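Local coordinates for protein putative acyl-CoA N-acyltransferase (Klebsiella pneumoniae subsp. pneumoniae, PDB 3LOD) that is a putative GNAT-fold acyltransferase that probably transfers an acyl group from acyl-CoA to an amine of a substrate not yet known, at residues T7-A10 / P11-E15. Numbering follows the deposited sequence.
Sequences TDIA and PTDAE
Ile9 lays its CG2 methyl against the carboxylate of Asp13, with CG2 3.4 Å from Asp13 OD2. The two side chains cross at about a right angle. The other carboxylate oxygen of Asp13 faces the helix: OD1 accepts a hydrogen bond from Glu15 N at 2.9 Å, on its anti side and 17° out of the carboxylate plane. Asp13 sits just before helix 14-26, and this bond caps the helix from the N-cap position. Its CG lies anti to the backbone N (chi1 -163°), beside the carbonyl carbon, which brings OD1 to the N-H of Glu15. The start of the helix would probably help stabilise its negative charge. A type I turn from Ala10 to Asp13 leads into this cap and links edge strand 5-8 of the mixed GNAT sheet to the first helix. The turn is closed by a weak hydrogen bond, Asp13 N to Ala10 O at 3.1 Å. Within the turn, Ala10 CB sits 3.6 Å from Thr12 OG1, a van der Waals contact; both residues are exposed. Ile9 and Pro11 both touch Phe16 of the helix. Glu15 reaches back to the sheet, forming a salt bridge with Arg55, which also hydrogen-bonds Thr7 OG1.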
# COMPACT_ATOMS: atom_id res chain seq x y z
N THR A 7 -4.11 -10.29 7.02
CA THR A 7 -4.48 -11.46 6.23
C THR A 7 -4.54 -11.09 4.80
O THR A 7 -4.76 -9.93 4.49
CB THR A 7 -5.92 -11.97 6.55
OG1 THR A 7 -6.90 -10.99 6.12
CG2 THR A 7 -6.11 -12.33 8.04
N ASP A 8 -4.42 -12.09 3.93
CA ASP A 8 -4.67 -11.88 2.52
C ASP A 8 -6.09 -11.33 2.35
O ASP A 8 -6.94 -11.57 3.22
CB ASP A 8 -4.52 -13.19 1.75
CG ASP A 8 -3.07 -13.49 1.32
OD1 ASP A 8 -2.23 -12.56 1.33
OD2 ASP A 8 -2.76 -14.65 0.93
N ILE A 9 -6.33 -10.57 1.28
CA ILE A 9 -7.68 -10.30 0.75
C ILE A 9 -7.69 -10.27 -0.78
O ILE A 9 -6.76 -9.78 -1.43
CB ILE A 9 -8.33 -8.92 1.21
CG1 ILE A 9 -7.30 -7.95 1.69
CG2 ILE A 9 -9.59 -9.00 2.17
CD1 ILE A 9 -6.81 -7.23 0.56
N ALA A 10 -8.78 -10.78 -1.32
CA ALA A 10 -9.17 -10.57 -2.71
C ALA A 10 -9.42 -9.07 -2.92
O ALA A 10 -10.15 -8.44 -2.15
CB ALA A 10 -10.48 -11.43 -3.05
N PRO A 11 -8.77 -8.47 -3.93
CA PRO A 11 -9.13 -7.09 -4.30
C PRO A 11 -10.62 -6.98 -4.73
O PRO A 11 -11.10 -5.88 -5.00
CB PRO A 11 -8.21 -6.80 -5.50
CG PRO A 11 -7.73 -8.13 -5.95
CD PRO A 11 -7.63 -8.95 -4.72
N THR A 12 -11.34 -8.10 -4.81
CA THR A 12 -12.73 -8.06 -5.23
C THR A 12 -13.71 -8.21 -4.06
O THR A 12 -14.89 -7.90 -4.17
CB THR A 12 -12.99 -9.08 -6.32
OG1 THR A 12 -12.43 -10.33 -5.92
CG2 THR A 12 -12.33 -8.61 -7.62
N ASP A 13 -13.17 -8.69 -2.93
CA ASP A 13 -13.81 -8.61 -1.63
C ASP A 13 -14.49 -7.22 -1.42
O ASP A 13 -13.85 -6.12 -1.58
CB ASP A 13 -12.71 -8.88 -0.57
CG ASP A 13 -13.25 -9.24 0.84
OD1 ASP A 13 -14.14 -8.54 1.42
OD2 ASP A 13 -12.72 -10.22 1.42
N ALA A 14 -15.79 -7.26 -1.06
CA ALA A 14 -16.52 -6.03 -0.70
C ALA A 14 -15.82 -5.17 0.37
O ALA A 14 -15.90 -3.92 0.37
CB ALA A 14 -17.95 -6.38 -0.28
N GLU A 15 -15.16 -5.82 1.31
CA GLU A 15 -14.47 -5.10 2.36
C GLU A 15 -13.28 -4.30 1.82
O GLU A 15 -12.95 -3.21 2.33
CB GLU A 15 -14.00 -6.07 3.44
CG GLU A 15 -14.93 -6.21 4.63
CD GLU A 15 -14.30 -7.11 5.67
OE1 GLU A 15 -13.96 -8.27 5.32
OE2 GLU A 15 -14.13 -6.63 6.82